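Local coordinates for NS3-like protein (Alongshan virus, PDB 6M40), which probably acts as an ATP-driven RNA helicase, hydrolysing nucleoside triphosphates through the helicase domain that makes up this chain, at residues Q94-Y99 against K126-L131. Sequence-based numbering, arbitrary orientation.
Sequences QTLLRY and KVLRAL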
loop_
_atom_site.group_PDB
_atom_site.type_symbol
_atom_site.label_atom_id
_atom_site.label_comp_id
_atom_site.label_asym_id
_atom_site.label_seq_id
_atom_site.Cartn_x
_atom_site.Cartn_y
_atom_site.Cartn_z
ATOM N N GLN A 94 -9.002 -1.521 -3.031
ATOM C CA GLN A 94 -10.021 -0.549 -2.663
ATOM C C GLN A 94 -11.360 -0.857 -3.327
ATOM O O GLN A 94 -12.347 -1.136 -2.639
ATOM C CB GLN A 94 -9.538 0.859 -3.013
ATOM C CG GLN A 94 -10.007 1.930 -2.028
ATOM C CD GLN A 94 -9.138 3.176 -2.034
ATOM O OE1 GLN A 94 -8.010 3.176 -2.536
ATOM N NE2 GLN A 94 -9.665 4.248 -1.466
ATOM N N THR A 95 -11.428 -0.824 -4.657
ATOM C CA THR A 95 -12.761 -0.872 -5.246
ATOM C C THR A 95 -13.368 -2.272 -5.237
ATOM O O THR A 95 -14.551 -2.408 -5.549
ATOM C CB THR A 95 -12.803 -0.319 -6.686
ATOM O OG1 THR A 95 -12.258 -1.255 -7.622
ATOM C CG2 THR A 95 -12.084 1.019 -6.787
ATOM N N LEU A 96 -12.617 -3.312 -4.881
ATOM C CA LEU A 96 -13.267 -4.577 -4.561
ATOM C C LEU A 96 -13.968 -4.476 -3.212
ATOM O O LEU A 96 -15.125 -4.885 -3.065
ATOM C CB LEU A 96 -12.268 -5.729 -4.531
ATOM C CG LEU A 96 -12.943 -7.119 -4.545
ATOM C CD1 LEU A 96 -11.902 -8.193 -4.506
ATOM C CD2 LEU A 96 -13.931 -7.358 -3.415
ATOM N N LEU A 97 -13.263 -3.969 -2.204
ATOM C CA LEU A 97 -13.897 -3.735 -0.920
ATOM C C LEU A 97 -15.178 -2.939 -1.115
ATOM O O LEU A 97 -16.249 -3.327 -0.631
ATOM C CB LEU A 97 -12.936 -3.014 0.021
ATOM C CG LEU A 97 -13.447 -2.865 1.455
ATOM C CD1 LEU A 97 -13.715 -4.233 2.053
ATOM C CD2 LEU A 97 -12.472 -2.087 2.310
ATOM N N ARG A 98 -15.091 -1.836 -1.852
ATOM C CA ARG A 98 -16.264 -1.009 -2.078
ATOM C C ARG A 98 -17.392 -1.803 -2.714
ATOM O O ARG A 98 -18.561 -1.469 -2.518
ATOM C CB ARG A 98 -15.885 0.179 -2.954
ATOM C CG ARG A 98 -17.037 1.148 -3.193
ATOM C CD ARG A 98 -16.624 2.257 -4.141
ATOM N NE ARG A 98 -17.681 3.248 -4.293
ATOM C CZ ARG A 98 -17.729 4.153 -5.263
ATOM N NH1 ARG A 98 -16.777 4.202 -6.185
ATOM N NH2 ARG A 98 -18.735 5.011 -5.318
ATOM N N TYR A 99 -17.067 -2.855 -3.464
ATOM C CA TYR A 99 -18.079 -3.625 -4.177
ATOM C C TYR A 99 -18.622 -4.777 -3.342
ATOM O O TYR A 99 -19.841 -4.913 -3.197
ATOM C CB TYR A 99 -17.496 -4.134 -5.500
ATOM C CG TYR A 99 -18.315 -5.191 -6.217
ATOM C CD1 TYR A 99 -19.494 -4.865 -6.885
ATOM C CD2 TYR A 99 -17.898 -6.514 -6.239
ATOM C CE1 TYR A 99 -20.234 -5.832 -7.551
ATOM C CE2 TYR A 99 -18.632 -7.488 -6.892
ATOM C CZ TYR A 99 -19.796 -7.143 -7.549
ATOM O OH TYR A 99 -20.520 -8.113 -8.204
ATOM N N LYS A 126 -6.351 -4.259 4.612
ATOM C CA LYS A 126 -6.477 -5.017 5.850
ATOM C C LYS A 126 -7.883 -5.573 6.019
ATOM O O LYS A 126 -8.064 -6.778 6.209
ATOM C CB LYS A 126 -6.123 -4.133 7.039
ATOM C CG LYS A 126 -4.837 -3.335 6.913
ATOM C CD LYS A 126 -3.644 -4.105 7.443
ATOM C CE LYS A 126 -2.458 -3.200 7.691
ATOM N NZ LYS A 126 -1.450 -3.884 8.546
ATOM N N VAL A 127 -8.893 -4.705 5.976
ATOM C CA VAL A 127 -10.255 -5.169 6.200
ATOM C C VAL A 127 -10.680 -6.099 5.075
ATOM O O VAL A 127 -11.404 -7.074 5.296
ATOM C CB VAL A 127 -11.209 -3.976 6.350
ATOM C CG1 VAL A 127 -10.665 -2.988 7.369
ATOM C CG2 VAL A 127 -11.409 -3.294 5.032
ATOM N N LEU A 128 -10.236 -5.818 3.847
ATOM C CA LEU A 128 -10.521 -6.725 2.741
ATOM C C LEU A 128 -9.969 -8.115 3.031
ATOM O O LEU A 128 -10.660 -9.122 2.840
ATOM C CB LEU A 128 -9.932 -6.164 1.446
ATOM C CG LEU A 128 -10.249 -6.946 0.177
ATOM C CD1 LEU A 128 -11.754 -7.076 -0.052
ATOM C CD2 LEU A 128 -9.586 -6.244 -0.996
ATOM N N ARG A 129 -8.709 -8.190 3.486
ATOM C CA ARG A 129 -8.106 -9.490 3.780
ATOM C C ARG A 129 -8.953 -10.270 4.778
ATOM O O ARG A 129 -9.180 -11.474 4.611
ATOM C CB ARG A 129 -6.681 -9.307 4.317
ATOM C CG ARG A 129 -5.709 -10.441 3.929
ATOM C CD ARG A 129 -4.472 -10.563 4.842
ATOM N NE ARG A 129 -3.603 -9.390 4.797
ATOM C CZ ARG A 129 -3.349 -8.594 5.834
ATOM N NH1 ARG A 129 -3.879 -8.843 7.024
ATOM N NH2 ARG A 129 -2.552 -7.545 5.681
ATOM N N ALA A 130 -9.450 -9.584 5.815
ATOM C CA ALA A 130 -10.279 -10.228 6.831
ATOM C C ALA A 130 -11.603 -10.715 6.262
ATOM O O ALA A 130 -12.092 -11.785 6.644
ATOM C CB ALA A 130 -10.534 -9.253 7.979
ATOM N N LEU A 131 -12.217 -9.931 5.375
ATOM C CA LEU A 131 -13.519 -10.306 4.835
ATOM C C LEU A 131 -13.399 -11.451 3.841
ATOM O O LEU A 131 -14.256 -12.341 3.809
ATOM C CB LEU A 131 -14.179 -9.087 4.189
ATOM C CG LEU A 131 -14.656 -8.027 5.188
ATOM C CD1 LEU A 131 -14.979 -6.713 4.503
ATOM C CD2 LEU A 131 -15.878 -8.524 5.969
#
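Just beyond Leu96 and Leu97, which pack on Leu128 of the facing helix, the carbonyl oxygen Tyr99 O accepts hydrogen bonds from two hydroxyls, those of Thr102 and Ser103. Tyr99 N donates to Leu96 O at 2.8 Å and more weakly to Thr95 O, within helix 93-102. The contact itself is entirely apolar. Helix axes of 94-99 and 126-131 pass 9.8 Å apart at 53°, and Leu97 and Leu128 face each other at the crossing, their CA atoms 5.8 Å apart. Both leucines set CG trans to the backbone N (chi1 -173° in Leu97, -175° in Leu128), which carries each fork out toward the other helix. Leu97 CD1 lies 4.0 Å from Leu128 CD1, and the same methyl meets Leu131 CD1 at 3.7 Å, the two side chains crossing roughly perpendicularly. Val127 CG2 lies against the same leucine, though its exact placement there is doubtful. Leu96 reaches in from the flank: its CD2 touches Leu128 CD1 at 4.0 Å, so that this one methyl of Leu128 meets both leucines. In the RecA-like, P-loop NTPase fold of the domain, helices 93-102 and 123-136 follow parallel strands 88-92 and 111-116, between which strand 48-53 lies in the sheet. Motif II, DETH, begins at the last residue of strand 111-116, and the carbonyl of its Thr118 accepts a hydrogen bond from Arg129 NH2. Leu369 of helix 362-371 touches both Leu97 and Val127, while Cys336 of helix 328-339 also packs on Val127, joining the pair to helices that in flavivirus NS3 relatives belong to the third helicase domain. From the same turn as Val127, Lys126 NZ forms a salt bridge with Asp323 OD2.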